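Local coordinates for protein bifunctional autolysin (Staphylococcus aureus subsp. aureus Mu50, PDB 6FXO) that probably hydrolyses the glycan strands of staphylococcal peptidoglycan as a family 73 endo-beta-N-acetylglucosaminidase, within an autolysin that also carries an amidase activity, at residues Val45-Thr51 against Tyr196-Trp200; Ala59-Gln63 against Ala217-Ala221; Gly103-Leu109 against Ile183-Lys189; Asn193-Lys197 against Asp239-Tyr243. All coordinates share one frame; numbering follows the deposited sequence.

Interaction 1: residues Val45-Thr51 against Tyr196-Trp200; sequences VKHAMDT and YKMRW
Met49 lies on the indole of Trp200 while its backbone carbonyl meets the hydroxyl of Tyr196. Its CB lies 3.7 Å from Tyr196 OH, and CG moves on to the indole. There CG stands almost squarely over the six-membered ring of Trp200, 3.3 Å from its centroid and only 9° off the ring normal, a close CH-pi contact. With chi2 at 176° the chain runs on across the ring toward its rim, where SD sits obliquely, 3.6 Å from Trp200 CE3. This is a Met-aromatic contact between helix 42-49 and helix 195-200, whose short axes, 160° apart in direction, come no nearer than 12.4 Å, a gap spanned by the large side chains. The opposite face of the indole carries CG of Arg199, and Trp200 CD1 in turn lies over the centre of the Tyr196 ring. Val45 CG1 reaches Trp200 CZ3 at 4.0 Å. Tyr196 OH donates to Met49 O, which lies near the plane of the tyrosine ring; the modelled 2.4 Å is so short that the exact length is doubtful. Thr51 crosses the phenol at about a right angle, its CG2 3.5 Å from Tyr196 CZ, while its OG1 turns to the carbonyl of Pro241.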
loop_
_atom_site.group_PDB
_atom_site.type_symbol
_atom_site.label_atom_id
_atom_site.label_comp_id
_atom_site.label_asym_id
_atom_site.label_seq_id
_atom_site.Cartn_x
_atom_site.Cartn_y
_atom_site.Cartn_z
ATOM N N VAL A 45 15.359 15.387 -1.892
ATOM C CA VAL A 45 13.910 15.479 -1.844
ATOM C C VAL A 45 13.329 15.849 -3.196
ATOM O O VAL A 45 12.296 15.323 -3.576
ATOM C CB VAL A 45 13.521 16.509 -0.753
ATOM C CG1 VAL A 45 12.006 16.621 -0.618
ATOM C CG2 VAL A 45 14.153 16.134 0.582
ATOM N N LYS A 46 14.001 16.764 -3.911
ATOM C CA LYS A 46 13.620 17.254 -5.225
ATOM C C LYS A 46 13.657 16.115 -6.266
ATOM O O LYS A 46 12.881 16.123 -7.216
ATOM C CB LYS A 46 14.546 18.459 -5.567
ATOM C CG LYS A 46 14.981 18.735 -7.013
ATOM C CD LYS A 46 16.143 19.787 -6.998
ATOM C CE LYS A 46 16.672 20.264 -8.344
ATOM N NZ LYS A 46 17.879 21.165 -8.223
ATOM N N HIS A 47 14.537 15.124 -6.050
ATOM C CA HIS A 47 14.706 13.960 -6.950
ATOM C C HIS A 47 13.734 12.816 -6.665
ATOM O O HIS A 47 13.264 12.138 -7.557
ATOM C CB HIS A 47 16.170 13.459 -6.890
ATOM C CG HIS A 47 16.486 12.241 -7.698
ATOM N ND1 HIS A 47 16.722 11.020 -7.103
ATOM C CD2 HIS A 47 16.786 12.094 -9.011
ATOM C CE1 HIS A 47 17.166 10.170 -8.026
ATOM N NE2 HIS A 47 17.217 10.798 -9.190
ATOM N N ALA A 48 13.494 12.595 -5.412
ATOM C CA ALA A 48 12.611 11.569 -4.940
ATOM C C ALA A 48 11.129 11.949 -5.172
ATOM O O ALA A 48 10.267 11.073 -5.226
ATOM C CB ALA A 48 12.866 11.336 -3.484
ATOM N N MET A 49 10.892 13.257 -5.338
ATOM C CA MET A 49 9.568 13.881 -5.557
ATOM C C MET A 49 9.213 14.222 -7.008
ATOM O O MET A 49 8.041 14.402 -7.383
ATOM C CB MET A 49 9.540 15.211 -4.788
ATOM C CG MET A 49 9.144 15.096 -3.371
ATOM S SD MET A 49 9.271 16.733 -2.591
ATOM C CE MET A 49 8.331 17.674 -3.645
ATOM N N ASP A 50 10.224 14.302 -7.806
ATOM C CA ASP A 50 10.095 14.635 -9.206
ATOM C C ASP A 50 9.278 13.660 -9.943
ATOM O O ASP A 50 9.800 12.771 -10.568
ATOM C CB ASP A 50 11.502 14.826 -9.803
ATOM C CG ASP A 50 11.511 15.244 -11.255
ATOM O OD1 ASP A 50 11.015 16.345 -11.558
ATOM O OD2 ASP A 50 12.073 14.500 -12.078
ATOM N N THR A 51 7.975 13.856 -9.920
ATOM C CA THR A 51 7.121 12.895 -10.637
ATOM C C THR A 51 7.485 12.764 -12.101
ATOM O O THR A 51 7.162 11.746 -12.702
ATOM C CB THR A 51 5.664 13.299 -10.665
ATOM O OG1 THR A 51 5.550 14.411 -11.538
ATOM C CG2 THR A 51 5.114 13.635 -9.319
ATOM N N TYR A 196 2.267 8.182 -3.764
ATOM C CA TYR A 196 2.881 9.450 -3.791
ATOM C C TYR A 196 2.062 10.418 -2.856
ATOM O O TYR A 196 2.653 11.143 -2.064
ATOM C CB TYR A 196 2.886 10.006 -5.220
ATOM C CG TYR A 196 3.738 11.234 -5.422
ATOM C CD1 TYR A 196 3.235 12.516 -5.177
ATOM C CD2 TYR A 196 5.049 11.126 -5.863
ATOM C CE1 TYR A 196 4.031 13.656 -5.363
ATOM C CE2 TYR A 196 5.843 12.246 -6.053
ATOM C CZ TYR A 196 5.329 13.506 -5.804
ATOM O OH TYR A 196 6.128 14.585 -6.013
ATOM N N LYS A 197 0.720 10.400 -2.942
ATOM C CA LYS A 197 -0.082 11.256 -2.117
ATOM C C LYS A 197 0.144 10.864 -0.665
ATOM O O LYS A 197 0.134 11.748 0.208
ATOM C CB LYS A 197 -1.574 11.184 -2.491
ATOM C CG LYS A 197 -1.946 11.903 -3.834
ATOM C CD LYS A 197 -3.346 11.407 -4.337
ATOM C CE LYS A 197 -4.077 12.162 -5.470
ATOM N NZ LYS A 197 -5.318 11.451 -6.016
ATOM N N MET A 198 0.374 9.559 -0.410
ATOM C CA MET A 198 0.594 9.160 0.994
ATOM C C MET A 198 1.896 9.687 1.571
ATOM O O MET A 198 1.953 9.914 2.775
ATOM C CB MET A 198 0.501 7.645 1.242
ATOM C CG MET A 198 -0.709 7.022 0.689
ATOM S SD MET A 198 -0.656 5.243 0.875
ATOM C CE MET A 198 -2.224 4.815 0.247
ATOM N N ARG A 199 2.887 9.887 0.708
ATOM C CA ARG A 199 4.169 10.382 1.108
ATOM C C ARG A 199 4.312 11.888 1.148
ATOM O O ARG A 199 4.721 12.397 2.190
ATOM C CB ARG A 199 5.333 9.813 0.235
ATOM C CG ARG A 199 6.781 10.344 0.630
ATOM C CD ARG A 199 7.160 10.009 2.120
ATOM N NE ARG A 199 8.432 10.586 2.520
ATOM C CZ ARG A 199 8.680 11.871 2.690
ATOM N NH1 ARG A 199 7.705 12.771 2.501
ATOM N NH2 ARG A 199 9.895 12.272 3.025
ATOM N N TRP A 200 4.018 12.562 0.000
ATOM C CA TRP A 200 4.083 13.998 -0.190
ATOM C C TRP A 200 2.781 14.801 -0.007
ATOM O O TRP A 200 2.842 16.021 0.155
ATOM C CB TRP A 200 4.689 14.202 -1.576
ATOM C CG TRP A 200 5.824 13.242 -1.811
ATOM C CD1 TRP A 200 5.798 12.100 -2.546
ATOM C CD2 TRP A 200 7.133 13.321 -1.238
ATOM N NE1 TRP A 200 7.018 11.457 -2.463
ATOM C CE2 TRP A 200 7.852 12.188 -1.674
ATOM C CE3 TRP A 200 7.765 14.239 -0.400
ATOM C CZ2 TRP A 200 9.174 11.949 -1.297
ATOM C CZ3 TRP A 200 9.077 14.002 -0.027
ATOM C CH2 TRP A 200 9.766 12.870 -0.476
#

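Interaction 2: residues Ala59-Gln63 against Ala217-Ala221; sequences ALKYQ and ANINA
Ala59 brings its carbonyl oxygen against the methyl group of Ala221, O to CB 3.6 Å, at the start of a 3-10 segment that nestles on the first turns of helix 216-231. Leu60 follows with its CG beside the backbone N, which sends CD2 out over Asn218, 4.2 Å from Asn218 CB. The carbonyl oxygen of the same leucine takes two donors, Gln63 N and Gln63 NE2, arriving from opposite faces of its plane. Within 217-221 Tyr62 meets Ala221 through CB, 4.1 Å from Ala221 CB; its ring leads on to Tyr228 of the same helix and, edge-to-face, to Phe238, and its hydroxyl pairs with the backbone N of Gly235. The Ala221 methyl packs against the backbone of the turn, its CB 3.5 Å from Gln63 N. Gln63 CG is placed between the backbone N and the carbonyl carbon (chi1 64°), and the chain then extends side by side with that of Asn218, pointing the same way. NE2 gives one hydrogen to Leu60 O and one to Asn218 OD1, each at 3.0 Å and each nearly straight at 166°. Both acceptors lie close to the glutamine amide plane, although the two amides are turned 71° apart. On the other branch, OE1 presses on the methyl of Ala217 at 3.1 Å from its CB. Asn218 ND2 in turn donates to Asp215 OD1. With both NE2 hydrogens spent on carbonyl oxygens, the buried Gln63 amide probably has one preferred orientation, since the flipped amide would place OE1 against two acceptor oxygens.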
loop_
_atom_site.group_PDB
_atom_site.type_symbol
_atom_site.label_atom_id
_atom_site.label_comp_id
_atom_site.label_asym_id
_atom_site.label_seq_id
_atom_site.Cartn_x
_atom_site.Cartn_y
_atom_site.Cartn_z
ATOM N N ALA A 59 8.789 0.615 -12.851
ATOM C CA ALA A 59 8.478 0.146 -11.526
ATOM C C ALA A 59 8.031 1.380 -10.723
ATOM O O ALA A 59 6.993 1.315 -10.048
ATOM C CB ALA A 59 9.685 -0.519 -10.816
ATOM N N LEU A 60 8.796 2.488 -10.864
ATOM C CA LEU A 60 8.456 3.728 -10.143
ATOM C C LEU A 60 7.037 4.319 -10.431
ATOM O O LEU A 60 6.457 4.859 -9.506
ATOM C CB LEU A 60 9.528 4.858 -10.270
ATOM C CG LEU A 60 11.058 4.580 -10.030
ATOM C CD1 LEU A 60 11.791 5.911 -9.981
ATOM C CD2 LEU A 60 11.381 3.901 -8.739
ATOM N N LYS A 61 6.464 4.170 -11.659
ATOM C CA LYS A 61 5.135 4.749 -11.842
ATOM C C LYS A 61 4.065 4.103 -10.935
ATOM O O LYS A 61 3.014 4.660 -10.804
ATOM C CB LYS A 61 4.637 4.746 -13.315
ATOM C CG LYS A 61 4.635 3.378 -14.054
ATOM C CD LYS A 61 4.313 3.555 -15.578
ATOM C CE LYS A 61 4.185 2.257 -16.375
ATOM N NZ LYS A 61 3.911 2.453 -17.850
ATOM N N TYR A 62 4.360 2.943 -10.271
ATOM C CA TYR A 62 3.326 2.374 -9.442
ATOM C C TYR A 62 2.911 3.191 -8.249
ATOM O O TYR A 62 1.891 2.860 -7.653
ATOM C CB TYR A 62 3.460 0.811 -9.257
ATOM C CG TYR A 62 3.022 -0.002 -10.478
ATOM C CD1 TYR A 62 3.807 -0.048 -11.624
ATOM C CD2 TYR A 62 1.788 -0.655 -10.514
ATOM C CE1 TYR A 62 3.383 -0.699 -12.769
ATOM C CE2 TYR A 62 1.340 -1.345 -11.681
ATOM C CZ TYR A 62 2.145 -1.359 -12.776
ATOM O OH TYR A 62 1.768 -2.118 -13.861
ATOM N N GLN A 63 3.712 4.276 -7.886
ATOM C CA GLN A 63 3.372 5.119 -6.757
ATOM C C GLN A 63 2.159 5.967 -7.130
ATOM O O GLN A 63 1.537 6.555 -6.265
ATOM C CB GLN A 63 4.545 5.996 -6.263
ATOM C CG GLN A 63 5.114 7.051 -7.206
ATOM C CD GLN A 63 6.501 7.341 -6.655
ATOM O OE1 GLN A 63 6.655 8.127 -5.633
ATOM N NE2 GLN A 63 7.545 6.671 -7.326
ATOM N N ALA A 217 7.734 6.015 -1.178
ATOM C CA ALA A 217 6.732 5.664 -2.192
ATOM C C ALA A 217 7.462 4.866 -3.264
ATOM O O ALA A 217 6.831 4.021 -3.940
ATOM C CB ALA A 217 5.992 6.911 -2.820
ATOM N N ASN A 218 8.739 5.197 -3.478
ATOM C CA ASN A 218 9.517 4.455 -4.488
ATOM C C ASN A 218 9.740 2.974 -4.060
ATOM O O ASN A 218 9.647 2.059 -4.877
ATOM C CB ASN A 218 10.923 5.051 -4.754
ATOM C CG ASN A 218 10.975 6.489 -5.160
ATOM O OD1 ASN A 218 10.172 6.917 -5.994
ATOM N ND2 ASN A 218 11.968 7.280 -4.705
ATOM N N ILE A 219 10.001 2.756 -2.782
ATOM C CA ILE A 219 10.217 1.390 -2.364
ATOM C C ILE A 219 8.937 0.619 -2.491
ATOM O O ILE A 219 8.949 -0.457 -3.084
ATOM C CB ILE A 219 10.775 1.368 -0.926
ATOM C CG1 ILE A 219 12.250 1.731 -0.928
ATOM C CG2 ILE A 219 10.525 0.034 -0.211
ATOM C CD1 ILE A 219 12.627 1.945 0.503
ATOM N N ASN A 220 7.803 1.223 -1.955
ATOM C CA ASN A 220 6.554 0.568 -2.027
ATOM C C ASN A 220 6.098 0.415 -3.502
ATOM O O ASN A 220 5.398 -0.558 -3.811
ATOM C CB ASN A 220 5.582 1.241 -1.087
ATOM C CG ASN A 220 6.054 1.009 0.360
ATOM O OD1 ASN A 220 5.850 -0.105 0.835
ATOM N ND2 ASN A 220 6.701 1.972 1.134
ATOM N N ALA A 221 6.497 1.321 -4.402
ATOM C CA ALA A 221 6.067 1.132 -5.716
ATOM C C ALA A 221 6.768 -0.125 -6.262
ATOM O O ALA A 221 6.116 -0.881 -7.019
ATOM C CB ALA A 221 6.297 2.307 -6.627
#

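Interaction 3: residues Gly103-Leu109 against Ile183-Lys189; sequences GINEVYL and IGNSYVK
Ile104 and Tyr108 share Val188, each taking one of its methyl branches. With chi1 at -175° the valine sets CG1 anti to its backbone N and directs it at Ile104 CD1, 3.8 Å away; CG2, beside the backbone N, goes to the phenol end of Tyr108, 3.8 Å from OH, as the two side chains slide past each other in opposite directions. Tyr108 holds CG opposite its backbone N, which carries the ring out from helix 106-116 toward the 183-189 loop, where CE2 also meets Ile183 CG2 at 3.7 Å. Leu109 approaches the same isoleucine from the next position, CD1 to Ile183 CB 3.9 Å. The start of the helix is fixed by Asn105, its N-cap, whose OD1 accepts from Tyr108 N at 3.1 Å and more weakly from Val107 N. Beyond Ile104 the lysine curls back: Lys189, which a crystal neighbour also touches, bends at chi2 (-45°) and chi3 (-106°), laying CD on Ile104 CD1 and bringing NZ to Gly103 O at 2.8 Å, in the carbonyl plane. Met198 of helix 195-200 packs on both Tyr108 and Val188, within the region assigned to the glucosaminidase family. Chemically the contact is graded, branched aliphatics and a phenol ring within and one ammonium-to-carbonyl bond at its exposed rim. That carbonyl lies just past the C-terminal end of helix 92-102, where a positive charge would probably be favoured.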
loop_
_atom_site.group_PDB
_atom_site.type_symbol
_atom_site.label_atom_id
_atom_site.label_comp_id
_atom_site.label_asym_id
_atom_site.label_seq_id
_atom_site.Cartn_x
_atom_site.Cartn_y
_atom_site.Cartn_z
ATOM N N GLY A 103 -14.226 -1.071 -2.448
ATOM C CA GLY A 103 -13.689 -0.185 -3.479
ATOM C C GLY A 103 -12.259 0.145 -3.121
ATOM O O GLY A 103 -11.905 1.261 -2.734
ATOM N N ILE A 104 -11.437 -0.854 -3.271
ATOM C CA ILE A 104 -10.001 -0.757 -2.965
ATOM C C ILE A 104 -9.243 -1.657 -3.892
ATOM O O ILE A 104 -9.645 -2.803 -4.079
ATOM C CB ILE A 104 -9.795 -1.250 -1.488
ATOM C CG1 ILE A 104 -10.406 -0.281 -0.461
ATOM C CG2 ILE A 104 -8.320 -1.544 -1.172
ATOM C CD1 ILE A 104 -9.710 1.068 -0.349
ATOM N N ASN A 105 -8.124 -1.202 -4.380
ATOM C CA ASN A 105 -7.284 -1.997 -5.315
ATOM C C ASN A 105 -6.927 -3.315 -4.616
ATOM O O ASN A 105 -6.511 -3.322 -3.461
ATOM C CB ASN A 105 -6.006 -1.194 -5.734
ATOM C CG ASN A 105 -5.068 -1.929 -6.632
ATOM O OD1 ASN A 105 -4.370 -2.812 -6.089
ATOM N ND2 ASN A 105 -4.953 -1.644 -8.005
ATOM N N GLU A 106 -7.063 -4.436 -5.408
ATOM C CA GLU A 106 -6.788 -5.777 -4.950
ATOM C C GLU A 106 -5.414 -6.082 -4.606
ATOM O O GLU A 106 -5.206 -6.794 -3.631
ATOM C CB GLU A 106 -7.333 -6.874 -5.934
ATOM C CG GLU A 106 -7.710 -6.407 -7.327
ATOM C CD GLU A 106 -9.196 -6.080 -7.472
ATOM O OE1 GLU A 106 -9.985 -6.989 -7.796
ATOM O OE2 GLU A 106 -9.542 -4.904 -7.261
ATOM N N VAL A 107 -4.454 -5.595 -5.412
ATOM C CA VAL A 107 -3.070 -5.898 -5.056
ATOM C C VAL A 107 -2.680 -5.207 -3.728
ATOM O O VAL A 107 -1.889 -5.745 -3.003
ATOM C CB VAL A 107 -2.035 -5.633 -6.171
ATOM C CG1 VAL A 107 -2.492 -6.263 -7.481
ATOM C CG2 VAL A 107 -1.775 -4.141 -6.333
ATOM N N TYR A 108 -3.273 -4.039 -3.435
ATOM C CA TYR A 108 -2.973 -3.336 -2.231
ATOM C C TYR A 108 -3.465 -4.104 -1.064
ATOM O O TYR A 108 -2.830 -4.082 0.008
ATOM C CB TYR A 108 -3.588 -1.932 -2.249
ATOM C CG TYR A 108 -3.311 -1.082 -1.021
ATOM C CD1 TYR A 108 -2.111 -0.389 -0.884
ATOM C CD2 TYR A 108 -4.254 -0.950 -0.022
ATOM C CE1 TYR A 108 -1.872 0.409 0.212
ATOM C CE2 TYR A 108 -4.020 -0.144 1.088
ATOM C CZ TYR A 108 -2.826 0.536 1.201
ATOM O OH TYR A 108 -2.569 1.338 2.293
ATOM N N LEU A 109 -4.609 -4.798 -1.270
ATOM C CA LEU A 109 -5.147 -5.571 -0.167
ATOM C C LEU A 109 -4.356 -6.852 0.094
ATOM O O LEU A 109 -4.130 -7.182 1.258
ATOM C CB LEU A 109 -6.589 -5.931 -0.460
ATOM C CG LEU A 109 -7.532 -6.116 0.685
ATOM C CD1 LEU A 109 -7.827 -4.777 1.319
ATOM C CD2 LEU A 109 -8.857 -6.696 0.119
ATOM N N ILE A 183 -8.434 -1.894 6.143
ATOM C CA ILE A 183 -7.384 -1.403 5.248
ATOM C C ILE A 183 -7.771 -0.242 4.334
ATOM O O ILE A 183 -8.763 -0.297 3.596
ATOM C CB ILE A 183 -6.845 -2.595 4.440
ATOM C CG1 ILE A 183 -6.625 -3.800 5.375
ATOM C CG2 ILE A 183 -5.570 -2.203 3.682
ATOM C CD1 ILE A 183 -5.836 -3.507 6.673
ATOM N N GLY A 184 -6.945 0.801 4.381
ATOM C CA GLY A 184 -7.149 1.994 3.588
ATOM C C GLY A 184 -8.140 3.017 4.111
ATOM O O GLY A 184 -8.364 4.003 3.419
ATOM N N ASN A 185 -8.741 2.842 5.318
ATOM C CA ASN A 185 -9.687 3.884 5.735
ATOM C C ASN A 185 -8.958 5.148 6.036
ATOM O O ASN A 185 -9.302 6.227 5.558
ATOM C CB ASN A 185 -10.442 3.513 7.000
ATOM C CG ASN A 185 -11.402 2.386 6.857
ATOM O OD1 ASN A 185 -12.541 2.585 6.424
ATOM N ND2 ASN A 185 -11.036 1.181 7.235
ATOM N N SER A 186 -7.929 4.986 6.841
ATOM C CA SER A 186 -7.077 6.074 7.274
ATOM C C SER A 186 -6.227 6.722 6.223
ATOM O O SER A 186 -5.812 7.867 6.409
ATOM C CB SER A 186 -6.206 5.641 8.452
ATOM O OG SER A 186 -6.492 6.436 9.592
ATOM N N TYR A 187 -5.943 6.021 5.123
ATOM C CA TYR A 187 -5.120 6.728 4.174
ATOM C C TYR A 187 -5.743 6.842 2.818
ATOM O O TYR A 187 -5.951 7.948 2.321
ATOM C CB TYR A 187 -3.702 6.114 4.146
ATOM C CG TYR A 187 -2.783 6.722 5.188
ATOM C CD1 TYR A 187 -2.649 6.158 6.452
ATOM C CD2 TYR A 187 -2.060 7.868 4.918
ATOM C CE1 TYR A 187 -1.825 6.727 7.414
ATOM C CE2 TYR A 187 -1.234 8.451 5.870
ATOM C CZ TYR A 187 -1.115 7.876 7.118
ATOM O OH TYR A 187 -0.288 8.462 8.047
ATOM N N VAL A 188 -6.073 5.702 2.237
ATOM C CA VAL A 188 -6.685 5.645 0.921
ATOM C C VAL A 188 -8.050 6.335 0.863
ATOM O O VAL A 188 -8.384 6.915 -0.166
ATOM C CB VAL A 188 -6.727 4.125 0.552
ATOM C CG1 VAL A 188 -7.240 3.886 -0.867
ATOM C CG2 VAL A 188 -5.344 3.498 0.728
ATOM N N LYS A 189 -8.832 6.285 1.962
ATOM C CA LYS A 189 -10.136 6.923 2.021
ATOM C C LYS A 189 -10.260 8.370 2.466
ATOM O O LYS A 189 -11.336 8.962 2.390
ATOM C CB LYS A 189 -11.191 5.965 2.653
ATOM C CG LYS A 189 -11.274 4.529 2.019
ATOM C CD LYS A 189 -11.277 4.435 0.469
ATOM C CE LYS A 189 -12.628 4.093 -0.154
ATOM N NZ LYS A 189 -12.567 3.768 -1.629
#

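Interaction 4: residues Asn193-Lys197 against Asp239-Tyr243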
loop_
_atom_site.group_PDB
_atom_site.type_symbol
_atom_site.label_atom_id
_atom_site.label_comp_id
_atom_site.label_asym_id
_atom_site.label_seq_id
_atom_site.Cartn_x
_atom_site.Cartn_y
_atom_site.Cartn_z
ATOM N N ASN A 193 -4.851 8.495 -2.093
ATOM C CA ASN A 193 -4.988 7.258 -2.859
ATOM C C ASN A 193 -3.869 6.675 -3.697
ATOM O O ASN A 193 -4.138 5.774 -4.476
ATOM C CB ASN A 193 -6.279 7.216 -3.669
ATOM C CG ASN A 193 -6.717 8.474 -4.342
ATOM O OD1 ASN A 193 -5.959 9.106 -5.076
ATOM N ND2 ASN A 193 -7.999 8.832 -4.283
ATOM N N THR A 194 -2.667 7.205 -3.615
ATOM C CA THR A 194 -1.579 6.652 -4.397
ATOM C C THR A 194 -0.445 6.742 -3.458
ATOM O O THR A 194 -0.465 7.626 -2.602
ATOM C CB THR A 194 -1.210 7.516 -5.582
ATOM O OG1 THR A 194 -1.067 8.861 -5.101
ATOM C CG2 THR A 194 -2.186 7.411 -6.695
ATOM N N LEU A 195 0.555 5.903 -3.635
ATOM C CA LEU A 195 1.685 5.994 -2.701
ATOM C C LEU A 195 2.376 7.426 -2.705
ATOM O O LEU A 195 2.980 7.776 -1.745
ATOM C CB LEU A 195 2.775 4.894 -2.933
ATOM C CG LEU A 195 2.292 3.409 -3.118
ATOM C CD1 LEU A 195 3.287 2.591 -3.821
ATOM C CD2 LEU A 195 1.885 2.763 -1.812
ATOM N N TYR A 196 2.267 8.182 -3.764
ATOM C CA TYR A 196 2.881 9.450 -3.791
ATOM C C TYR A 196 2.062 10.418 -2.856
ATOM O O TYR A 196 2.653 11.143 -2.064
ATOM C CB TYR A 196 2.886 10.006 -5.220
ATOM C CG TYR A 196 3.738 11.234 -5.422
ATOM C CD1 TYR A 196 3.235 12.516 -5.177
ATOM C CD2 TYR A 196 5.049 11.126 -5.863
ATOM C CE1 TYR A 196 4.031 13.656 -5.363
ATOM C CE2 TYR A 196 5.843 12.246 -6.053
ATOM C CZ TYR A 196 5.329 13.506 -5.804
ATOM O OH TYR A 196 6.128 14.585 -6.013
ATOM N N LYS A 197 0.720 10.400 -2.942
ATOM C CA LYS A 197 -0.082 11.256 -2.117
ATOM C C LYS A 197 0.144 10.864 -0.665
ATOM O O LYS A 197 0.134 11.748 0.208
ATOM C CB LYS A 197 -1.574 11.184 -2.491
ATOM C CG LYS A 197 -1.946 11.903 -3.834
ATOM C CD LYS A 197 -3.346 11.407 -4.337
ATOM C CE LYS A 197 -4.077 12.162 -5.470
ATOM N NZ LYS A 197 -5.318 11.451 -6.016
ATOM N N ASP A 239 -2.521 8.231 -11.422
ATOM C CA ASP A 239 -2.766 9.654 -11.092
ATOM C C ASP A 239 -1.454 10.299 -10.755
ATOM O O ASP A 239 -0.920 10.043 -9.690
ATOM C CB ASP A 239 -3.645 9.675 -9.819
ATOM C CG ASP A 239 -4.350 10.967 -9.426
ATOM O OD1 ASP A 239 -3.778 12.056 -9.659
ATOM O OD2 ASP A 239 -5.411 10.883 -8.766
ATOM N N ILE A 240 -0.957 11.140 -11.657
ATOM C CA ILE A 240 0.271 11.855 -11.574
ATOM C C ILE A 240 0.198 13.382 -11.330
ATOM O O ILE A 240 -0.350 14.136 -12.131
ATOM C CB ILE A 240 1.050 11.515 -12.886
ATOM C CG1 ILE A 240 1.115 9.972 -13.113
ATOM C CG2 ILE A 240 2.454 12.107 -12.873
ATOM C CD1 ILE A 240 1.686 9.563 -14.493
ATOM N N PRO A 241 0.671 13.824 -10.174
ATOM C CA PRO A 241 0.668 15.267 -9.871
ATOM C C PRO A 241 1.570 16.008 -10.851
ATOM O O PRO A 241 2.601 15.435 -11.205
ATOM C CB PRO A 241 1.273 15.344 -8.463
ATOM C CG PRO A 241 1.034 13.976 -7.863
ATOM C CD PRO A 241 1.182 13.028 -9.031
ATOM N N GLN A 242 1.263 17.244 -11.283
ATOM C CA GLN A 242 2.218 17.845 -12.211
ATOM C C GLN A 242 2.663 19.188 -11.666
ATOM O O GLN A 242 1.851 19.923 -11.108
ATOM C CB GLN A 242 1.620 18.039 -13.614
ATOM C CG GLN A 242 1.369 16.766 -14.416
ATOM C CD GLN A 242 1.515 17.020 -15.902
ATOM O OE1 GLN A 242 0.668 17.649 -16.537
ATOM N NE2 GLN A 242 2.563 16.469 -16.508
ATOM N N TYR A 243 3.953 19.499 -11.816
ATOM C CA TYR A 243 4.464 20.775 -11.329
ATOM C C TYR A 243 5.038 21.511 -12.532
ATOM O O TYR A 243 5.684 20.873 -13.362
ATOM C CB TYR A 243 5.591 20.556 -10.282
ATOM C CG TYR A 243 5.299 19.606 -9.127
ATOM C CD1 TYR A 243 4.544 20.010 -8.041
ATOM C CD2 TYR A 243 5.812 18.315 -9.120
ATOM C CE1 TYR A 243 4.305 19.161 -6.972
ATOM C CE2 TYR A 243 5.583 17.449 -8.046
ATOM C CZ TYR A 243 4.837 17.879 -6.982
ATOM O OH TYR A 243 4.686 17.021 -5.938
HETATM O O HOH W 1 -0.269 10.341 -7.046
#
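Thr194, the N-cap of helix 195-200, packs on Asp239 of strand 237-242, which pairs in parallel with strand 4-9; the contact thus joins the start of a helix to one strand of a two-stranded parallel sheet. Thr194 OG1 accepts from Lys197 N, a capping bond of 165°, and shares a water with the strand: the water lies 2.6 Å from Thr194 OG1 and donates to Asp239 O at 2.7 Å. Lys197, extended beyond CG, crosses Asp239 at about a right angle. Its NZ forms a salt bridge with Asp239 OD2 at 2.8 Å, coming from above the carboxylate plane, and donates to Asn193 OD1 at 2.6 Å. Arg66 supplies a second positive partner to the same carboxylate oxygen, so this buried acid is probably kept ionised. Further along the strand, Pro241 offers CG obliquely to the Tyr196 ring, 3.8 Å from CD1. At the far end the tyrosine hydroxyls meet as their side chains come from opposite directions. Tyr196 OH, which also pairs with Met49 O, accepts from Tyr243 OH at 2.8 Å, each hydroxyl lying in the plane of the other's ring, at its edge.

How the interactions relate
Interactions 1, 2 and 4 are buried and gather round helix 195-200, while interaction 3 is only partly buried and ends in an exposed lysine. Interactions 1 and 4 share Tyr196 and lie about 8 Å apart between centres; Thr51 CG2 of the first also packs near Tyr243 CE2 of the last. Interaction 2 joins them through Gln63 O, 3.1 Å from Tyr196 N in a probable hydrogen bond. Their chemistry differs: aromatic and sulfur packing in 45-51/196-200, a glutamine amide shared between an asparagine and a backbone carbonyl in 59-63/217-221, and ionic and water-mediated bonds at the strand in 193-197/239-243. Interaction 3, mostly aliphatic, reaches the group through Met198 CE, 3.4 Å from Val188 CG2.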